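PDB 4GAM: methane monooxygenase regulatory protein B from Methylococcus capsulatus, which probably binds the hydroxylase component of soluble methane monooxygenase and tunes its oxidation of methane to methanol. Local coordinates for residues D[48-57]-D[68-79]; D[60-68]-D[79-87]. All coordinates share one frame; numbering follows the deposited sequence.

Contact 1: residues D[48-57]-D[68-79]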
loop_
_atom_site.group_PDB
_atom_site.type_symbol
_atom_site.label_atom_id
_atom_site.label_comp_id
_atom_site.label_asym_id
_atom_site.label_seq_id
_atom_site.Cartn_x
_atom_site.Cartn_y
_atom_site.Cartn_z
ATOM N N ILE D 48 -1.169 12.393 -11.403
ATOM C CA ILE D 48 -0.676 13.736 -11.699
ATOM C C ILE D 48 -0.475 13.960 -13.197
ATOM O O ILE D 48 -0.912 14.974 -13.740
ATOM C CB ILE D 48 0.627 14.042 -10.934
ATOM C CG1 ILE D 48 0.324 14.233 -9.450
ATOM C CG2 ILE D 48 1.311 15.278 -11.495
ATOM C CD1 ILE D 48 -0.712 15.303 -9.163
ATOM N N ASN D 49 0.180 13.010 -13.859
ATOM C CA ASN D 49 0.372 13.080 -15.303
ATOM C C ASN D 49 -0.963 13.173 -16.027
ATOM O O ASN D 49 -1.120 13.959 -16.960
ATOM C CB ASN D 49 1.148 11.862 -15.808
ATOM C CG ASN D 49 2.600 11.874 -15.381
ATOM O OD1 ASN D 49 2.969 12.528 -14.406
ATOM N ND2 ASN D 49 3.436 11.148 -16.113
ATOM N N THR D 50 -1.921 12.372 -15.572
ATOM C CA THR D 50 -3.252 12.321 -16.164
ATOM C C THR D 50 -3.997 13.640 -15.991
ATOM O O THR D 50 -4.648 14.120 -16.918
ATOM C CB THR D 50 -4.092 11.196 -15.537
ATOM O OG1 THR D 50 -3.297 10.010 -15.431
ATOM C CG2 THR D 50 -5.315 10.906 -16.386
ATOM N N PHE D 51 -3.903 14.218 -14.798
ATOM C CA PHE D 51 -4.540 15.499 -14.513
ATOM C C PHE D 51 -3.846 16.632 -15.268
ATOM O O PHE D 51 -4.492 17.575 -15.724
ATOM C CB PHE D 51 -4.567 15.760 -13.000
ATOM C CG PHE D 51 -4.305 17.193 -12.613
ATOM C CD1 PHE D 51 -5.306 18.153 -12.709
ATOM C CD2 PHE D 51 -3.060 17.575 -12.134
ATOM C CE1 PHE D 51 -5.063 19.470 -12.350
ATOM C CE2 PHE D 51 -2.810 18.889 -11.772
ATOM C CZ PHE D 51 -3.812 19.839 -11.880
ATOM N N ILE D 52 -2.528 16.525 -15.409
ATOM C CA ILE D 52 -1.749 17.520 -16.138
ATOM C C ILE D 52 -2.027 17.450 -17.639
ATOM O O ILE D 52 -2.249 18.470 -18.292
ATOM C CB ILE D 52 -0.235 17.351 -15.867
ATOM C CG1 ILE D 52 0.111 17.843 -14.463
ATOM C CG2 ILE D 52 0.599 18.111 -16.882
ATOM C CD1 ILE D 52 1.580 17.793 -14.160
ATOM N N GLU D 53 -2.028 16.236 -18.173
ATOM C CA GLU D 53 -2.208 16.016 -19.604
ATOM C C GLU D 53 -3.633 16.299 -20.083
ATOM O O GLU D 53 -3.835 16.794 -21.192
ATOM C CB GLU D 53 -1.814 14.576 -19.954
ATOM C CG GLU D 53 -1.979 14.194 -21.416
ATOM C CD GLU D 53 -1.548 12.763 -21.691
ATOM O OE1 GLU D 53 -2.034 11.846 -20.993
ATOM O OE2 GLU D 53 -0.716 12.556 -22.599
ATOM N N GLU D 54 -4.618 15.994 -19.241
ATOM C CA GLU D 54 -6.011 15.970 -19.682
ATOM C C GLU D 54 -6.934 16.971 -18.976
ATOM O O GLU D 54 -8.115 17.069 -19.308
ATOM C CB GLU D 54 -6.570 14.547 -19.546
ATOM C CG GLU D 54 -5.696 13.482 -20.201
ATOM C CD GLU D 54 -6.085 12.068 -19.806
ATOM O OE1 GLU D 54 -5.185 11.202 -19.732
ATOM O OE2 GLU D 54 -7.287 11.821 -19.575
ATOM N N ILE D 55 -6.407 17.707 -18.002
ATOM C CA ILE D 55 -7.200 18.724 -17.317
ATOM C C ILE D 55 -6.452 20.052 -17.233
ATOM O O ILE D 55 -6.970 21.092 -17.639
ATOM C CB ILE D 55 -7.630 18.278 -15.893
ATOM C CG1 ILE D 55 -8.453 16.987 -15.953
ATOM C CG2 ILE D 55 -8.423 19.381 -15.203
ATOM C CD1 ILE D 55 -9.013 16.553 -14.615
ATOM N N LEU D 56 -5.229 20.003 -16.714
ATOM C CA LEU D 56 -4.412 21.198 -16.517
ATOM C C LEU D 56 -4.049 21.890 -17.833
ATOM O O LEU D 56 -4.281 23.086 -18.005
ATOM C CB LEU D 56 -3.138 20.844 -15.746
ATOM C CG LEU D 56 -2.198 22.009 -15.421
ATOM C CD1 LEU D 56 -2.874 23.000 -14.481
ATOM C CD2 LEU D 56 -0.888 21.506 -14.831
ATOM N N LEU D 57 -3.482 21.129 -18.763
ATOM C CA LEU D 57 -3.051 21.690 -20.039
ATOM C C LEU D 57 -4.201 21.920 -21.013
ATOM O O LEU D 57 -4.116 22.773 -21.898
ATOM C CB LEU D 57 -2.001 20.789 -20.691
ATOM C CG LEU D 57 -0.530 21.194 -20.533
ATOM C CD1 LEU D 57 -0.402 22.593 -19.958
ATOM C CD2 LEU D 57 0.234 20.204 -19.682
ATOM N N VAL D 68 -0.369 29.272 -17.365
ATOM C CA VAL D 68 0.189 28.133 -16.642
ATOM C C VAL D 68 1.259 27.413 -17.457
ATOM O O VAL D 68 0.983 26.854 -18.520
ATOM C CB VAL D 68 -0.891 27.137 -16.151
ATOM C CG1 VAL D 68 -1.856 26.789 -17.261
ATOM C CG2 VAL D 68 -0.239 25.878 -15.601
ATOM N N ASN D 69 2.487 27.446 -16.953
ATOM C CA ASN D 69 3.602 26.796 -17.622
ATOM C C ASN D 69 4.163 25.650 -16.798
ATOM O O ASN D 69 4.689 25.858 -15.704
ATOM C CB ASN D 69 4.709 27.803 -17.932
ATOM C CG ASN D 69 5.970 27.140 -18.452
ATOM O OD1 ASN D 69 6.898 26.859 -17.692
ATOM N ND2 ASN D 69 6.010 26.885 -19.756
ATOM N N VAL D 70 4.042 24.438 -17.326
ATOM C CA VAL D 70 4.628 23.263 -16.695
ATOM C C VAL D 70 5.883 22.833 -17.461
ATOM O O VAL D 70 5.924 22.886 -18.691
ATOM C CB VAL D 70 3.596 22.101 -16.566
ATOM C CG1 VAL D 70 2.312 22.437 -17.307
ATOM C CG2 VAL D 70 4.180 20.769 -17.041
ATOM N N GLU D 71 6.919 22.443 -16.726
ATOM C CA GLU D 71 8.150 21.973 -17.347
ATOM C C GLU D 71 8.598 20.655 -16.735
ATOM O O GLU D 71 8.423 20.422 -15.537
ATOM C CB GLU D 71 9.260 23.015 -17.216
ATOM C CG GLU D 71 8.998 24.308 -17.963
ATOM C CD GLU D 71 10.253 25.136 -18.126
ATOM O OE1 GLU D 71 10.155 26.382 -18.132
ATOM O OE2 GLU D 71 11.344 24.538 -18.251
ATOM N N ASP D 72 9.179 19.793 -17.562
ATOM C CA ASP D 72 9.634 18.493 -17.096
ATOM C C ASP D 72 10.966 18.591 -16.368
ATOM O O ASP D 72 11.915 19.204 -16.863
ATOM C CB ASP D 72 9.757 17.511 -18.260
ATOM C CG ASP D 72 10.259 16.146 -17.821
ATOM O OD1 ASP D 72 9.869 15.687 -16.722
ATOM O OD2 ASP D 72 11.044 15.533 -18.575
ATOM N N ARG D 73 11.023 17.987 -15.187
ATOM C CA ARG D 73 12.271 17.846 -14.451
ATOM C C ARG D 73 12.543 16.359 -14.253
ATOM O O ARG D 73 12.187 15.543 -15.101
ATOM C CB ARG D 73 12.192 18.577 -13.110
ATOM C CG ARG D 73 11.787 20.044 -13.234
ATOM C CD ARG D 73 12.922 20.975 -12.837
ATOM N NE ARG D 73 13.369 21.830 -13.934
ATOM C CZ ARG D 73 14.560 22.420 -13.983
ATOM N NH1 ARG D 73 15.434 22.241 -13.002
ATOM N NH2 ARG D 73 14.881 23.181 -15.019
ATOM N N ALA D 74 13.169 16.005 -13.137
ATOM C CA ALA D 74 13.459 14.604 -12.857
ATOM C C ALA D 74 12.180 13.829 -12.582
ATOM O O ALA D 74 11.559 13.279 -13.494
ATOM C CB ALA D 74 14.391 14.490 -11.678
ATOM N N GLY D 75 11.794 13.790 -11.314
ATOM C CA GLY D 75 10.612 13.062 -10.907
ATOM C C GLY D 75 9.462 13.965 -10.523
ATOM O O GLY D 75 8.560 13.548 -9.796
ATOM N N TYR D 76 9.484 15.202 -11.008
ATOM C CA TYR D 76 8.391 16.123 -10.719
ATOM C C TYR D 76 8.106 17.117 -11.834
ATOM O O TYR D 76 8.924 17.324 -12.732
ATOM C CB TYR D 76 8.626 16.864 -9.399
ATOM C CG TYR D 76 9.774 17.852 -9.399
ATOM C CD1 TYR D 76 9.575 19.179 -9.769
ATOM C CD2 TYR D 76 11.047 17.464 -8.995
ATOM C CE1 TYR D 76 10.611 20.084 -9.753
ATOM C CE2 TYR D 76 12.090 18.359 -8.975
ATOM C CZ TYR D 76 11.868 19.671 -9.354
ATOM O OH TYR D 76 12.907 20.574 -9.334
ATOM N N TRP D 77 6.929 17.728 -11.757
ATOM C CA TRP D 77 6.522 18.748 -12.708
ATOM C C TRP D 77 6.627 20.124 -12.074
ATOM O O TRP D 77 6.029 20.390 -11.032
ATOM C CB TRP D 77 5.092 18.498 -13.184
ATOM C CG TRP D 77 4.930 17.195 -13.878
ATOM C CD1 TRP D 77 4.401 16.051 -13.361
ATOM C CD2 TRP D 77 5.317 16.889 -15.220
ATOM N NE1 TRP D 77 4.421 15.053 -14.303
ATOM C CE2 TRP D 77 4.985 15.541 -15.453
ATOM C CE3 TRP D 77 5.907 17.627 -16.250
ATOM C CZ2 TRP D 77 5.222 14.914 -16.673
ATOM C CZ3 TRP D 77 6.144 17.004 -17.458
ATOM C CH2 TRP D 77 5.804 15.660 -17.661
ATOM N N TRP D 78 7.399 20.994 -12.708
ATOM C CA TRP D 78 7.539 22.359 -12.237
ATOM C C TRP D 78 6.506 23.231 -12.948
ATOM O O TRP D 78 6.659 23.556 -14.122
ATOM C CB TRP D 78 8.962 22.852 -12.495
ATOM C CG TRP D 78 9.269 24.203 -11.932
ATOM C CD1 TRP D 78 9.726 24.490 -10.676
ATOM C CD2 TRP D 78 9.163 25.455 -12.618
ATOM N NE1 TRP D 78 9.904 25.846 -10.537
ATOM C CE2 TRP D 78 9.565 26.461 -11.714
ATOM C CE3 TRP D 78 8.764 25.822 -13.907
ATOM C CZ2 TRP D 78 9.577 27.811 -12.061
ATOM C CZ3 TRP D 78 8.778 27.161 -14.248
ATOM C CH2 TRP D 78 9.184 28.139 -13.331
ATOM N N ILE D 79 5.443 23.580 -12.229
ATOM C CA ILE D 79 4.360 24.393 -12.776
ATOM C C ILE D 79 4.442 25.822 -12.244
ATOM O O ILE D 79 4.701 26.033 -11.060
ATOM C CB ILE D 79 2.971 23.797 -12.424
ATOM C CG1 ILE D 79 2.801 22.413 -13.040
ATOM C CG2 ILE D 79 1.849 24.694 -12.895
ATOM C CD1 ILE D 79 2.967 21.295 -12.049
#
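W77 gives this contact its largest buried area, and the helix 48-57 meets it in two ways. From I52 a methyl, CD1, sits over one face of the indole, 3.6 Å from the centroid of the five-membered ring, a CH-pi contact. Around the rim of the same ring the pyrrole nitrogen is used: NE1 of W77 donates to OD1 of N49 over 2.9 Å, with an N-H...O angle of 159°. The oxygen lies close to the indole plane, but the nitrogen approaches it from above the amide plane, the two flat groups standing 75° apart. Tryptophan suits the place because it offers a broad apolar face and one polar N-H; asparagine answers with the carbonyl oxygen of its short amide, and N49 also packs on a polar side chain of another protein's chain. With CG anti to the carbonyl carbon (chi1 -61°), the indole of W77 extends toward the helix. A leucine here would probably leave OD1 of N49 without its donor and strip I52 CD1 of the flat surface it rests on.

One turn further along, L56 takes over from I52. Its two CD methyls diverge, CD2 reaching CG1 of V70 and CG1 of I79, each at 4.2 Å, and CD1 approaching CG2 of V68, so that one leucine spans three beta-branched residues, a shape suited to extended chain. L57 closes the margin, its CD1 lying 3.8 Å from CG1 of V70. The helix runs roughly antiparallel to strand 69-72 and obliquely to strand 76-79. Apolar side chains from both arms of this hairpin thus face the helix, as is characteristic of two-layer alpha+beta packing, a helix covering one face of an antiparallel sheet.

Contact 2: residues D[60-68]-D[79-87]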
loop_
_atom_site.group_PDB
_atom_site.type_symbol
_atom_site.label_atom_id
_atom_site.label_comp_id
_atom_site.label_asym_id
_atom_site.label_seq_id
_atom_site.Cartn_x
_atom_site.Cartn_y
_atom_site.Cartn_z
ATOM N N TYR D 60 -8.139 23.916 -18.517
ATOM C CA TYR D 60 -7.712 24.965 -17.597
ATOM C C TYR D 60 -6.819 25.994 -18.289
ATOM O O TYR D 60 -7.063 27.197 -18.200
ATOM C CB TYR D 60 -7.007 24.380 -16.368
ATOM C CG TYR D 60 -6.960 25.347 -15.206
ATOM C CD1 TYR D 60 -8.048 25.487 -14.354
ATOM C CD2 TYR D 60 -5.839 26.133 -14.973
ATOM C CE1 TYR D 60 -8.020 26.376 -13.295
ATOM C CE2 TYR D 60 -5.801 27.027 -13.914
ATOM C CZ TYR D 60 -6.895 27.145 -13.079
ATOM O OH TYR D 60 -6.869 28.031 -12.023
ATOM N N LYS D 61 -5.795 25.510 -18.985
ATOM C CA LYS D 61 -4.829 26.378 -19.653
ATOM C C LYS D 61 -5.477 27.216 -20.754
ATOM O O LYS D 61 -4.973 28.276 -21.112
ATOM C CB LYS D 61 -3.680 25.548 -20.237
ATOM C CG LYS D 61 -2.504 26.369 -20.754
ATOM C CD LYS D 61 -1.630 25.561 -21.702
ATOM C CE LYS D 61 -0.313 26.267 -21.978
ATOM N NZ LYS D 61 0.546 26.293 -20.764
ATOM N N LYS D 62 -6.597 26.743 -21.291
ATOM C CA LYS D 62 -7.254 27.448 -22.389
ATOM C C LYS D 62 -8.432 28.309 -21.933
ATOM O O LYS D 62 -8.614 29.428 -22.416
ATOM C CB LYS D 62 -7.698 26.463 -23.477
ATOM C CG LYS D 62 -6.540 25.781 -24.188
ATOM C CD LYS D 62 -7.013 24.926 -25.353
ATOM C CE LYS D 62 -7.901 23.788 -24.881
ATOM N NZ LYS D 62 -8.243 22.852 -25.986
ATOM N N ASN D 63 -9.225 27.793 -20.999
ATOM C CA ASN D 63 -10.439 28.484 -20.572
ATOM C C ASN D 63 -10.296 29.327 -19.304
ATOM O O ASN D 63 -11.075 30.255 -19.085
ATOM C CB ASN D 63 -11.593 27.491 -20.401
ATOM C CG ASN D 63 -11.803 26.625 -21.628
ATOM O OD1 ASN D 63 -12.351 27.077 -22.632
ATOM N ND2 ASN D 63 -11.375 25.373 -21.550
ATOM N N VAL D 64 -9.308 29.010 -18.471
ATOM C CA VAL D 64 -9.168 29.689 -17.182
ATOM C C VAL D 64 -7.875 30.497 -17.027
ATOM O O VAL D 64 -7.917 31.715 -16.846
ATOM C CB VAL D 64 -9.305 28.707 -15.999
ATOM C CG1 VAL D 64 -9.137 29.444 -14.683
ATOM C CG2 VAL D 64 -10.652 28.013 -16.041
ATOM N N ASN D 65 -6.733 29.818 -17.086
ATOM C CA ASN D 65 -5.444 30.472 -16.864
ATOM C C ASN D 65 -4.432 30.177 -17.972
ATOM O O ASN D 65 -3.676 29.214 -17.879
ATOM C CB ASN D 65 -4.869 30.052 -15.507
ATOM C CG ASN D 65 -3.730 30.947 -15.045
ATOM O OD1 ASN D 65 -3.174 31.725 -15.822
ATOM N ND2 ASN D 65 -3.372 30.833 -13.771
ATOM N N PRO D 66 -4.401 31.024 -19.015
ATOM C CA PRO D 66 -3.512 30.861 -20.175
ATOM C C PRO D 66 -2.037 31.081 -19.849
ATOM O O PRO D 66 -1.203 31.057 -20.758
ATOM C CB PRO D 66 -3.990 31.952 -21.142
ATOM C CG PRO D 66 -5.358 32.319 -20.674
ATOM C CD PRO D 66 -5.321 32.159 -19.190
ATOM N N THR D 67 -1.725 31.289 -18.574
ATOM C CA THR D 67 -0.362 31.584 -18.157
ATOM C C THR D 67 0.281 30.432 -17.386
ATOM O O THR D 67 1.356 30.596 -16.807
ATOM C CB THR D 67 -0.303 32.855 -17.282
ATOM O OG1 THR D 67 -0.916 32.595 -16.012
ATOM C CG2 THR D 67 -1.019 34.018 -17.963
ATOM N N VAL D 68 -0.369 29.272 -17.365
ATOM C CA VAL D 68 0.189 28.133 -16.642
ATOM C C VAL D 68 1.259 27.413 -17.457
ATOM O O VAL D 68 0.983 26.854 -18.520
ATOM C CB VAL D 68 -0.891 27.137 -16.151
ATOM C CG1 VAL D 68 -1.856 26.789 -17.261
ATOM C CG2 VAL D 68 -0.239 25.878 -15.601
ATOM N N ILE D 79 5.443 23.580 -12.229
ATOM C CA ILE D 79 4.360 24.393 -12.776
ATOM C C ILE D 79 4.442 25.822 -12.244
ATOM O O ILE D 79 4.701 26.033 -11.060
ATOM C CB ILE D 79 2.971 23.797 -12.424
ATOM C CG1 ILE D 79 2.801 22.413 -13.040
ATOM C CG2 ILE D 79 1.849 24.694 -12.895
ATOM C CD1 ILE D 79 2.967 21.295 -12.049
ATOM N N LYS D 80 4.226 26.797 -13.121
ATOM C CA LYS D 80 4.261 28.202 -12.735
ATOM C C LYS D 80 3.232 28.997 -13.530
ATOM O O LYS D 80 3.229 28.967 -14.759
ATOM C CB LYS D 80 5.663 28.775 -12.951
ATOM C CG LYS D 80 5.805 30.268 -12.681
ATOM C CD LYS D 80 7.203 30.573 -12.168
ATOM C CE LYS D 80 7.471 32.061 -12.061
ATOM N NZ LYS D 80 8.756 32.324 -11.350
ATOM N N ALA D 81 2.355 29.702 -12.823
ATOM C CA ALA D 81 1.307 30.487 -13.469
ATOM C C ALA D 81 1.193 31.867 -12.841
ATOM O O ALA D 81 1.797 32.138 -11.803
ATOM C CB ALA D 81 -0.027 29.762 -13.388
ATOM N N ASN D 82 0.415 32.736 -13.477
ATOM C CA ASN D 82 0.189 34.080 -12.966
ATOM C C ASN D 82 -1.089 34.186 -12.140
ATOM O O ASN D 82 -2.188 33.959 -12.646
ATOM C CB ASN D 82 0.158 35.096 -14.109
ATOM C CG ASN D 82 1.541 35.542 -14.529
ATOM O OD1 ASN D 82 2.120 35.007 -15.474
ATOM N ND2 ASN D 82 2.083 36.527 -13.820
ATOM N N GLY D 83 -0.935 34.528 -10.867
ATOM C CA GLY D 83 -2.076 34.758 -10.003
ATOM C C GLY D 83 -2.431 33.563 -9.145
ATOM O O GLY D 83 -2.285 33.612 -7.924
ATOM N N LYS D 84 -2.892 32.487 -9.778
ATOM C CA LYS D 84 -3.403 31.340 -9.034
ATOM C C LYS D 84 -3.616 30.094 -9.889
ATOM O O LYS D 84 -3.681 30.170 -11.118
ATOM C CB LYS D 84 -4.732 31.705 -8.373
ATOM C CG LYS D 84 -5.856 31.930 -9.371
ATOM C CD LYS D 84 -7.156 32.245 -8.666
ATOM C CE LYS D 84 -8.343 31.682 -9.425
ATOM N NZ LYS D 84 -9.600 31.852 -8.648
ATOM N N ILE D 85 -3.728 28.950 -9.217
ATOM C CA ILE D 85 -4.117 27.689 -9.848
ATOM C C ILE D 85 -5.127 26.966 -8.959
ATOM O O ILE D 85 -4.901 26.798 -7.761
ATOM C CB ILE D 85 -2.913 26.742 -10.071
ATOM C CG1 ILE D 85 -1.786 27.452 -10.821
ATOM C CG2 ILE D 85 -3.348 25.485 -10.825
ATOM C CD1 ILE D 85 -0.535 26.620 -10.958
ATOM N N GLU D 86 -6.241 26.542 -9.545
ATOM C CA GLU D 86 -7.245 25.779 -8.810
ATOM C C GLU D 86 -7.368 24.363 -9.360
ATOM O O GLU D 86 -7.334 24.147 -10.573
ATOM C CB GLU D 86 -8.604 26.479 -8.857
ATOM C CG GLU D 86 -8.631 27.850 -8.202
ATOM C CD GLU D 86 -10.032 28.426 -8.129
ATOM O OE1 GLU D 86 -10.391 29.233 -9.013
ATOM O OE2 GLU D 86 -10.776 28.068 -7.189
ATOM N N VAL D 87 -7.509 23.398 -8.459
ATOM C CA VAL D 87 -7.682 22.006 -8.848
ATOM C C VAL D 87 -8.970 21.436 -8.257
ATOM O O VAL D 87 -9.048 21.181 -7.055
ATOM C CB VAL D 87 -6.487 21.140 -8.393
ATOM C CG1 VAL D 87 -6.694 19.685 -8.791
ATOM C CG2 VAL D 87 -5.194 21.673 -8.982
#
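Y60 reaches from the end of the helix to strand 84-87, its ring a bump set against I85 and E86, with CB of V64 over one face. OH accepts from E86 N at 3.0 Å, and CE2 of the ring borders CG2 of I85, so the tyrosine combines bulk with a polar end that serves the strand's amide. Its CG is anti to the backbone N (chi1 -161°), which carries the ring out toward that strand.

The short side chain of A81 makes a shallow dip in the opposing surface, and two groups settle against it: ND2 of N65, 3.5 Å from CB of A81, and CA of V68, 3.6 Å from the same methyl. ND2 also makes a weak bond to K84 O, while OD1 of N65 accepts from T67 N, forming an Asx turn within the type I turn from N65 to V68. T67 then presses its hydroxyl against the chain at N82: OG1 accepts from N82 N at 2.9 Å and sits 3.3 Å from N82 CB. Beside it, T67 O receives a CA-H...O contact from A81, and CG2 of V68 lies alongside CG2 of I79.

The loop leaving helix 46-63 therefore fits over the bend joining strands 76-82 and 84-88, with strand 122-126 flanking the latter and N6 of the N-terminal region bonding to both N82 OD1 and T67 O.

The centres of contact 1 and contact 2 lie about 12 Å apart, and both draw on helix 46-63 and strand 76-82. Their segments alternate along the chain: 48-57, 60-68, 68-79, then 79-87, with V68 and I79 common to both. Contact 1 sets the middle of the helix against the hairpin of the four-stranded sheet; contact 2 continues from the helix end to the start of the three-stranded one. A probable backbone bond between N69 N and K80 O joins them, and F51 packs on V87. One helix thus ties the two sheets together within the MmoB/DmpM family region, while several residues of the hairpin also touch chains of other proteins in the complex.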